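Local coordinates for type IV pilus assembly protein PilF (Pseudomonas aeruginosa, PDB 2HO1) that is required to localise PilQ to the outer membrane and to assemble it into the dodecameric secretin of the type IV pilus, at residues E93-L98 against N109-F114; R127-S132 against E145-V150; E139-F144 against R169-Q174. One frame throughout, in Å; residues are numbered along the deposited sequence.

Contact 1: residues E93-L98 against N109-F114; sequences EYRKAL and NNYGGF
Y94 and Y111 lie head to tail alongside each other, each offering aliphatic hydrogens to the other's ring. CB of Y94 lies over one face of the Y111 ring, 3.7 Å from its centroid, while CA of Y111 sits almost squarely over the centre of the Y94 ring at 3.8 Å. The ring planes are only 23° apart, yet the rings are too far offset to stack, so two CH-pi contacts hold the pair. With CG anti to the backbone N (chi1 -175°), the Y111 ring reaches across to helix 87-100. This illustrates how TPR proteins join one repeat to the next: the antiparallel helices come from the units assigned as TPR 2 and TPR 3. F114 completes an aromatic cluster, its CB 3.6 Å from CE2 of Y94, and CD1 of L98 meets CD2 of Y111 at 3.5 Å. On the side where R95 is exposed, the Y111 hydroxyl stands over the centre of the R95 guanidinium, OH to CZ 3.1 Å, with no hydrogen bond between them. D91 links the two, hydrogen-bonding Y111 OH and forming a salt bridge with R95 NE; Y94 OH has its partner in Q82.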
loop_
_atom_site.group_PDB
_atom_site.type_symbol
_atom_site.label_atom_id
_atom_site.label_comp_id
_atom_site.label_asym_id
_atom_site.label_seq_id
_atom_site.Cartn_x
_atom_site.Cartn_y
_atom_site.Cartn_z
ATOM N N GLU A 93 8.620 9.249 19.839
ATOM C CA GLU A 93 9.933 8.920 19.306
ATOM C C GLU A 93 9.810 8.323 17.903
ATOM O O GLU A 93 10.653 8.566 17.055
ATOM C CB GLU A 93 10.663 7.969 20.237
ATOM C CG GLU A 93 11.257 8.646 21.484
ATOM C CD GLU A 93 12.200 9.799 21.143
ATOM O OE1 GLU A 93 13.086 9.636 20.266
ATOM O OE2 GLU A 93 12.069 10.875 21.764
ATOM N N TYR A 94 8.778 7.510 17.677
ATOM C CA TYR A 94 8.530 6.973 16.350
ATOM C C TYR A 94 8.294 8.103 15.359
ATOM O O TYR A 94 8.797 8.070 14.241
ATOM C CB TYR A 94 7.348 6.004 16.363
ATOM C CG TYR A 94 7.730 4.564 16.632
ATOM C CD1 TYR A 94 8.735 3.944 15.903
ATOM C CD2 TYR A 94 7.084 3.825 17.611
ATOM C CE1 TYR A 94 9.085 2.633 16.144
ATOM C CE2 TYR A 94 7.427 2.513 17.858
ATOM C CZ TYR A 94 8.429 1.920 17.122
ATOM O OH TYR A 94 8.772 0.614 17.364
ATOM N N ARG A 95 7.551 9.123 15.774
ATOM C CA ARG A 95 7.295 10.249 14.893
ATOM C C ARG A 95 8.540 11.084 14.642
ATOM O O ARG A 95 8.729 11.577 13.537
ATOM C CB ARG A 95 6.162 11.126 15.438
ATOM C CG ARG A 95 4.812 10.459 15.374
ATOM C CD ARG A 95 3.770 11.468 15.771
ATOM N NE ARG A 95 2.480 10.919 16.148
ATOM C CZ ARG A 95 1.558 10.457 15.302
ATOM N NH1 ARG A 95 1.780 10.449 13.985
ATOM N NH2 ARG A 95 0.378 10.053 15.776
ATOM N N LYS A 96 9.390 11.251 15.654
ATOM C CA LYS A 96 10.610 12.025 15.455
ATOM C C LYS A 96 11.537 11.280 14.500
ATOM O O LYS A 96 12.222 11.892 13.704
ATOM C CB LYS A 96 11.353 12.289 16.776
ATOM C CG LYS A 96 10.613 13.262 17.725
ATOM C CD LYS A 96 11.454 13.552 18.956
ATOM C CE LYS A 96 10.766 14.541 19.883
ATOM N NZ LYS A 96 11.640 14.809 21.067
ATOM N N ALA A 97 11.558 9.957 14.603
ATOM C CA ALA A 97 12.387 9.122 13.745
ATOM C C ALA A 97 11.940 9.284 12.276
ATOM O O ALA A 97 12.770 9.398 11.381
ATOM C CB ALA A 97 12.259 7.687 14.184
ATOM N N LEU A 98 10.632 9.322 12.046
ATOM C CA LEU A 98 10.078 9.498 10.711
ATOM C C LEU A 98 10.078 10.944 10.182
ATOM O O LEU A 98 9.831 11.168 9.008
ATOM C CB LEU A 98 8.655 8.963 10.679
ATOM C CG LEU A 98 8.622 7.463 10.959
ATOM C CD1 LEU A 98 7.183 7.041 11.192
ATOM C CD2 LEU A 98 9.262 6.695 9.760
ATOM N N ASN A 109 7.745 0.156 9.528
ATOM C CA ASN A 109 7.207 -1.148 9.891
ATOM C C ASN A 109 7.173 -1.335 11.411
ATOM O O ASN A 109 6.206 -1.846 11.925
ATOM C CB ASN A 109 8.000 -2.281 9.217
ATOM C CG ASN A 109 7.425 -3.655 9.537
ATOM O OD1 ASN A 109 6.242 -3.925 9.307
ATOM N ND2 ASN A 109 8.254 -4.525 10.063
ATOM N N ASN A 110 8.228 -0.912 12.118
ATOM C CA ASN A 110 8.253 -1.009 13.569
ATOM C C ASN A 110 7.111 -0.146 14.157
ATOM O O ASN A 110 6.429 -0.564 15.098
ATOM C CB ASN A 110 9.589 -0.511 14.121
ATOM C CG ASN A 110 10.749 -1.497 13.856
ATOM O OD1 ASN A 110 10.524 -2.652 13.539
ATOM N ND2 ASN A 110 11.977 -1.032 14.002
ATOM N N TYR A 111 6.922 1.058 13.617
ATOM C CA TYR A 111 5.865 1.933 14.099
ATOM C C TYR A 111 4.464 1.338 13.815
ATOM O O TYR A 111 3.585 1.326 14.701
ATOM C CB TYR A 111 6.031 3.341 13.496
ATOM C CG TYR A 111 5.057 4.416 14.019
ATOM C CD1 TYR A 111 4.536 4.364 15.331
ATOM C CD2 TYR A 111 4.717 5.516 13.221
ATOM C CE1 TYR A 111 3.705 5.392 15.819
ATOM C CE2 TYR A 111 3.897 6.546 13.700
ATOM C CZ TYR A 111 3.390 6.475 15.003
ATOM O OH TYR A 111 2.512 7.459 15.435
ATOM N N GLY A 112 4.249 0.827 12.604
ATOM C CA GLY A 112 2.963 0.221 12.306
ATOM C C GLY A 112 2.688 -0.985 13.192
ATOM O O GLY A 112 1.511 -1.288 13.548
ATOM N N GLY A 113 3.768 -1.688 13.544
ATOM C CA GLY A 113 3.639 -2.838 14.438
ATOM C C GLY A 113 3.183 -2.301 15.813
ATOM O O GLY A 113 2.312 -2.875 16.476
ATOM N N PHE A 114 3.774 -1.180 16.220
ATOM C CA PHE A 114 3.444 -0.525 17.505
ATOM C C PHE A 114 1.962 -0.115 17.454
ATOM O O PHE A 114 1.178 -0.419 18.376
ATOM C CB PHE A 114 4.326 0.717 17.705
ATOM C CG PHE A 114 3.849 1.635 18.812
ATOM C CD1 PHE A 114 3.918 1.236 20.152
ATOM C CD2 PHE A 114 3.299 2.879 18.512
ATOM C CE1 PHE A 114 3.443 2.075 21.186
ATOM C CE2 PHE A 114 2.822 3.716 19.519
ATOM C CZ PHE A 114 2.896 3.315 20.864
#

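Contact 2: residues R127-S132 against E145-V150; sequences RLLEAS and ENLGLV
Around L128 and L147, whose CA atoms are 6.4 Å apart, the two helical segments run antiparallel at 154° with their axes 9.9 Å from each other. This is the repeat-to-repeat packing of a TPR superhelix, 127-131 in the unit assigned as TPR 3 against 145-150 in TPR 4. No hydrogen bond spans the gap, and L128 and L147 share most of the packing. CB of L128 presses against CD2 of L147 at 3.4 Å, closer than carbons usually come, while its two methyls rest on CB of N146, CD1 at 3.5 Å and CD2 at 3.7 Å. The same CD1 reaches CG2 of V150 at 3.9 Å, so the tip of L128 lies between two residues one helical turn apart. For L147, CG beside the backbone N (chi1 -79°) carries CD2 against CB of L128 and within 4.2 Å of CD2 of L129. The polar end of N146 turns to N109, ND2 hydrogen-bonding its OD1. L129 also packs on Q126 of the second subunit. Helix 105-117 adjoins through N109, which touches L128; helix 157-170 supplies Y163 against L129 and L147, and Y125 of helix 121-131 touches both L147 and V150.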
loop_
_atom_site.group_PDB
_atom_site.type_symbol
_atom_site.label_atom_id
_atom_site.label_comp_id
_atom_site.label_asym_id
_atom_site.label_seq_id
_atom_site.Cartn_x
_atom_site.Cartn_y
_atom_site.Cartn_z
ATOM N N ARG A 127 0.683 3.384 7.831
ATOM C CA ARG A 127 2.141 3.377 7.920
ATOM C C ARG A 127 2.703 2.164 7.217
ATOM O O ARG A 127 3.724 2.262 6.561
ATOM C CB ARG A 127 2.624 3.410 9.381
ATOM C CG ARG A 127 2.189 4.629 10.150
ATOM C CD ARG A 127 2.758 5.912 9.566
ATOM N NE ARG A 127 2.535 7.077 10.419
ATOM C CZ ARG A 127 3.103 8.266 10.200
ATOM N NH1 ARG A 127 3.920 8.420 9.169
ATOM N NH2 ARG A 127 2.851 9.306 10.992
ATOM N N LEU A 128 2.025 1.027 7.346
ATOM C CA LEU A 128 2.462 -0.198 6.706
ATOM C C LEU A 128 2.350 -0.112 5.171
ATOM O O LEU A 128 3.211 -0.630 4.459
ATOM C CB LEU A 128 1.667 -1.386 7.246
ATOM C CG LEU A 128 1.987 -1.673 8.716
ATOM C CD1 LEU A 128 0.935 -2.643 9.289
ATOM C CD2 LEU A 128 3.421 -2.252 8.853
ATOM N N LEU A 129 1.300 0.540 4.665
ATOM C CA LEU A 129 1.144 0.717 3.222
ATOM C C LEU A 129 2.334 1.533 2.693
ATOM O O LEU A 129 2.846 1.282 1.598
ATOM C CB LEU A 129 -0.152 1.466 2.894
ATOM C CG LEU A 129 -1.452 0.671 2.947
ATOM C CD1 LEU A 129 -2.627 1.553 2.527
ATOM C CD2 LEU A 129 -1.337 -0.516 2.018
ATOM N N GLU A 130 2.782 2.525 3.460
ATOM C CA GLU A 130 3.909 3.316 2.993
ATOM C C GLU A 130 5.190 2.449 3.075
ATOM O O GLU A 130 6.047 2.494 2.190
ATOM C CB GLU A 130 4.046 4.610 3.815
ATOM C CG GLU A 130 5.298 5.414 3.498
ATOM C CD GLU A 130 5.295 6.067 2.099
ATOM O OE1 GLU A 130 4.453 6.971 1.838
ATOM O OE2 GLU A 130 6.154 5.660 1.259
ATOM N N ALA A 131 5.296 1.638 4.115
ATOM C CA ALA A 131 6.466 0.770 4.288
ATOM C C ALA A 131 6.610 -0.212 3.141
ATOM O O ALA A 131 7.708 -0.513 2.717
ATOM C CB ALA A 131 6.357 -0.009 5.573
ATOM N N SER A 132 5.496 -0.721 2.656
ATOM C CA SER A 132 5.518 -1.716 1.598
ATOM C C SER A 132 6.134 -1.247 0.280
ATOM O O SER A 132 6.492 -2.065 -0.566
ATOM C CB SER A 132 4.088 -2.243 1.356
ATOM O OG SER A 132 3.327 -1.369 0.544
ATOM N N GLU A 145 3.162 -9.266 6.521
ATOM C CA GLU A 145 2.548 -10.025 7.594
ATOM C C GLU A 145 1.709 -9.029 8.429
ATOM O O GLU A 145 0.567 -9.301 8.774
ATOM C CB GLU A 145 3.605 -10.647 8.508
ATOM C CG GLU A 145 2.978 -11.335 9.723
ATOM C CD GLU A 145 3.998 -11.938 10.666
ATOM O OE1 GLU A 145 5.021 -11.273 10.964
ATOM O OE2 GLU A 145 3.763 -13.084 11.113
ATOM N N ASN A 146 2.288 -7.880 8.752
ATOM C CA ASN A 146 1.587 -6.870 9.544
ATOM C C ASN A 146 0.323 -6.340 8.875
ATOM O O ASN A 146 -0.679 -6.103 9.540
ATOM C CB ASN A 146 2.531 -5.723 9.918
ATOM C CG ASN A 146 3.490 -6.120 11.019
ATOM O OD1 ASN A 146 3.186 -7.010 11.809
ATOM N ND2 ASN A 146 4.643 -5.468 11.080
ATOM N N LEU A 147 0.367 -6.179 7.563
ATOM C CA LEU A 147 -0.799 -5.726 6.813
ATOM C C LEU A 147 -1.878 -6.790 6.951
ATOM O O LEU A 147 -3.068 -6.478 7.078
ATOM C CB LEU A 147 -0.418 -5.495 5.343
ATOM C CG LEU A 147 0.314 -4.161 5.117
ATOM C CD1 LEU A 147 0.924 -4.118 3.691
ATOM C CD2 LEU A 147 -0.647 -2.994 5.311
ATOM N N GLY A 148 -1.474 -8.057 6.921
ATOM C CA GLY A 148 -2.441 -9.138 7.098
ATOM C C GLY A 148 -3.050 -9.165 8.503
ATOM O O GLY A 148 -4.260 -9.316 8.668
ATOM N N LEU A 149 -2.228 -9.001 9.530
ATOM C CA LEU A 149 -2.770 -9.016 10.882
ATOM C C LEU A 149 -3.724 -7.836 11.090
ATOM O O LEU A 149 -4.806 -8.013 11.664
ATOM C CB LEU A 149 -1.633 -9.007 11.915
ATOM C CG LEU A 149 -0.764 -10.274 11.953
ATOM C CD1 LEU A 149 0.524 -9.963 12.669
ATOM C CD2 LEU A 149 -1.474 -11.436 12.636
ATOM N N VAL A 150 -3.344 -6.641 10.617
ATOM C CA VAL A 150 -4.209 -5.462 10.748
ATOM C C VAL A 150 -5.517 -5.718 9.988
ATOM O O VAL A 150 -6.599 -5.342 10.445
ATOM C CB VAL A 150 -3.509 -4.174 10.188
ATOM C CG1 VAL A 150 -4.505 -3.007 10.080
ATOM C CG2 VAL A 150 -2.323 -3.785 11.091
#

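Contact 3: residues E139-F144 against R169-Q174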
loop_
_atom_site.group_PDB
_atom_site.type_symbol
_atom_site.label_atom_id
_atom_site.label_comp_id
_atom_site.label_asym_id
_atom_site.label_seq_id
_atom_site.Cartn_x
_atom_site.Cartn_y
_atom_site.Cartn_z
ATOM N N GLU A 139 13.208 -6.971 5.232
ATOM C CA GLU A 139 12.100 -7.464 6.029
ATOM C C GLU A 139 10.725 -7.081 5.486
ATOM O O GLU A 139 9.736 -7.047 6.222
ATOM C CB GLU A 139 12.251 -6.982 7.464
ATOM C CG GLU A 139 12.927 -7.970 8.385
ATOM C CD GLU A 139 14.271 -8.440 7.879
ATOM O OE1 GLU A 139 15.151 -7.584 7.612
ATOM O OE2 GLU A 139 14.447 -9.677 7.749
ATOM N N ARG A 140 10.661 -6.803 4.190
ATOM C CA ARG A 140 9.395 -6.446 3.569
ATOM C C ARG A 140 8.357 -7.551 3.852
ATOM O O ARG A 140 7.156 -7.256 4.000
ATOM C CB ARG A 140 9.627 -6.216 2.073
ATOM C CG ARG A 140 8.384 -6.019 1.191
ATOM C CD ARG A 140 8.786 -5.167 -0.023
ATOM N NE ARG A 140 7.742 -5.054 -1.036
ATOM C CZ ARG A 140 7.669 -5.817 -2.132
ATOM N NH1 ARG A 140 8.586 -6.759 -2.370
ATOM N NH2 ARG A 140 6.668 -5.646 -2.991
ATOM N N SER A 141 8.805 -8.810 3.947
ATOM C CA SER A 141 7.885 -9.922 4.247
ATOM C C SER A 141 7.128 -9.671 5.558
ATOM O O SER A 141 5.967 -10.059 5.695
ATOM C CB SER A 141 8.634 -11.251 4.371
ATOM O OG SER A 141 9.641 -11.192 5.371
ATOM N N ARG A 142 7.796 -9.042 6.519
ATOM C CA ARG A 142 7.180 -8.705 7.819
ATOM C C ARG A 142 6.161 -7.596 7.650
ATOM O O ARG A 142 5.140 -7.559 8.344
ATOM C CB ARG A 142 8.247 -8.253 8.821
ATOM C CG ARG A 142 8.789 -9.397 9.658
ATOM C CD ARG A 142 10.250 -9.201 10.123
ATOM N NE ARG A 142 10.595 -7.864 10.622
ATOM C CZ ARG A 142 11.695 -7.615 11.337
ATOM N NH1 ARG A 142 12.530 -8.616 11.636
ATOM N NH2 ARG A 142 11.979 -6.376 11.747
ATOM N N VAL A 143 6.462 -6.660 6.750
ATOM C CA VAL A 143 5.536 -5.591 6.478
ATOM C C VAL A 143 4.212 -6.191 5.996
ATOM O O VAL A 143 3.141 -5.773 6.447
ATOM C CB VAL A 143 6.092 -4.637 5.399
ATOM C CG1 VAL A 143 5.036 -3.655 4.987
ATOM C CG2 VAL A 143 7.332 -3.933 5.932
ATOM N N PHE A 144 4.272 -7.163 5.090
ATOM C CA PHE A 144 3.058 -7.791 4.591
ATOM C C PHE A 144 2.376 -8.660 5.642
ATOM O O PHE A 144 1.140 -8.820 5.629
ATOM C CB PHE A 144 3.335 -8.619 3.342
ATOM C CG PHE A 144 3.537 -7.786 2.115
ATOM C CD1 PHE A 144 2.551 -6.886 1.700
ATOM C CD2 PHE A 144 4.718 -7.859 1.388
ATOM C CE1 PHE A 144 2.734 -6.079 0.602
ATOM C CE2 PHE A 144 4.894 -7.033 0.274
ATOM C CZ PHE A 144 3.891 -6.148 -0.107
ATOM N N ARG A 169 5.353 -15.489 0.009
ATOM C CA ARG A 169 6.003 -15.551 -1.300
ATOM C C ARG A 169 7.408 -14.973 -1.147
ATOM O O ARG A 169 8.338 -15.444 -1.789
ATOM C CB ARG A 169 5.209 -14.751 -2.333
ATOM C CG ARG A 169 5.168 -15.373 -3.720
ATOM C CD ARG A 169 4.504 -14.434 -4.726
ATOM N NE ARG A 169 4.683 -14.841 -6.128
ATOM C CZ ARG A 169 4.443 -14.047 -7.178
ATOM N NH1 ARG A 169 4.028 -12.797 -6.998
ATOM N NH2 ARG A 169 4.626 -14.492 -8.415
ATOM N N LEU A 170 7.563 -13.970 -0.278
ATOM C CA LEU A 170 8.865 -13.345 -0.020
ATOM C C LEU A 170 9.718 -14.128 0.975
ATOM O O LEU A 170 10.958 -14.077 0.947
ATOM C CB LEU A 170 8.701 -11.930 0.523
ATOM C CG LEU A 170 8.092 -10.905 -0.415
ATOM C CD1 LEU A 170 8.106 -9.575 0.268
ATOM C CD2 LEU A 170 8.882 -10.867 -1.731
ATOM N N ASN A 171 9.049 -14.815 1.891
ATOM C CA ASN A 171 9.757 -15.628 2.856
ATOM C C ASN A 171 8.894 -16.802 3.268
ATOM O O ASN A 171 8.018 -16.691 4.115
ATOM C CB ASN A 171 10.169 -14.799 4.062
ATOM C CG ASN A 171 10.972 -15.601 5.040
ATOM O OD1 ASN A 171 11.253 -16.769 4.793
ATOM N ND2 ASN A 171 11.338 -14.992 6.159
ATOM N N ARG A 172 9.153 -17.933 2.631
ATOM C CA ARG A 172 8.427 -19.177 2.864
ATOM C C ARG A 172 8.560 -19.743 4.264
ATOM O O ARG A 172 7.665 -20.433 4.738
ATOM C CB ARG A 172 8.913 -20.237 1.878
ATOM C CG ARG A 172 8.720 -19.863 0.429
ATOM C CD ARG A 172 7.240 -19.852 0.084
ATOM N NE ARG A 172 7.008 -19.531 -1.322
ATOM C CZ ARG A 172 5.813 -19.241 -1.824
ATOM N NH1 ARG A 172 4.742 -19.219 -1.027
ATOM N NH2 ARG A 172 5.686 -18.965 -3.116
ATOM N N ASN A 173 9.678 -19.453 4.919
ATOM C CA ASN A 173 9.930 -19.982 6.246
ATOM C C ASN A 173 9.375 -19.133 7.395
ATOM O O ASN A 173 10.135 -18.575 8.186
ATOM C CB ASN A 173 11.441 -20.201 6.408
ATOM C CG ASN A 173 11.798 -20.955 7.693
ATOM O OD1 ASN A 173 10.918 -21.476 8.393
ATOM N ND2 ASN A 173 13.098 -21.020 8.005
ATOM N N GLN A 174 8.050 -19.035 7.490
ATOM C CA GLN A 174 7.417 -18.251 8.553
ATOM C C GLN A 174 6.243 -19.055 9.132
ATOM O O GLN A 174 5.099 -18.898 8.710
ATOM C CB GLN A 174 6.889 -16.908 8.015
ATOM C CG GLN A 174 7.909 -16.010 7.321
ATOM C CD GLN A 174 7.299 -14.683 6.830
ATOM O OE1 GLN A 174 7.188 -13.715 7.588
ATOM N NE2 GLN A 174 6.885 -14.650 5.565
#
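L170, in the last turn of helix 157-170, reaches into the beginning of helix 140-153 and makes the most extensive contact here. Its CD1 touches CG of R140 at 3.7 Å and comes to 4.0 Å from CD2 of F144, approaching that ring at its edge and close to its plane; the stem packs too, CB of L170 being 3.9 Å from CB of S141. R140 lies along the same ring edge, with CE2 of F144 3.5 Å above the guanidinium plane, so an edge of the phenyl meets a face of the arginine. This guanidinium is also held at NE by the backbone O of S132.

N171 is where the chain leaves the helix, and its CB lies 3.9 Å from OG of S141. Its OD1 accepts from N173 N at 3.1 Å, closing an Asx turn in which the donor stands 44° out of the carbonyl plane and so misses the lone pairs. An inverse gamma turn at N173 follows, bringing the chain to Q174.

Q174, at the N-cap position of helix 175-187, extends its amide toward S141, the chain straight beyond CG (chi2 -179°). NE2 donates to N171 O at 2.7 Å, in the carbonyl plane and on a lone pair, with an N-H...O angle of 152°, and the same nitrogen sits 4.0 Å from CB of S141. NE2 also bonds OG of S167, which bonds S141 O, so that S167 bridges the two segments. Such a meeting of one helix's start with its partner's end is characteristic of the antiparallel helix pair of a TPR: helices 140-153 and 157-170 lie in the unit assigned as TPR 4, and the turn after L170 leads into the helix that opens TPR 5.

Contacts 1 and 2 are buried helix-to-helix packings that join successive repeats at nearly the same angle, whereas contact 3 is partly exposed and pairs a helix start with a helix end and its turn. The chemistry follows: contact 1 is aromatic with a charged margin, contact 2 almost wholly aliphatic, and contact 3 sets one leucine against a serine, an arginine and a phenyl edge, beside turn amides. Contacts 2 and 3 share helix 140-153, with V143 packing back on L128, A131 and S132. Contact 1 is tied to contact 2 inside TPR 3, where R127 lies against Y111, and across to TPR 4 through N109. Contact 1 buries the most surface, 321 Å² against 246 Å² for each of the others.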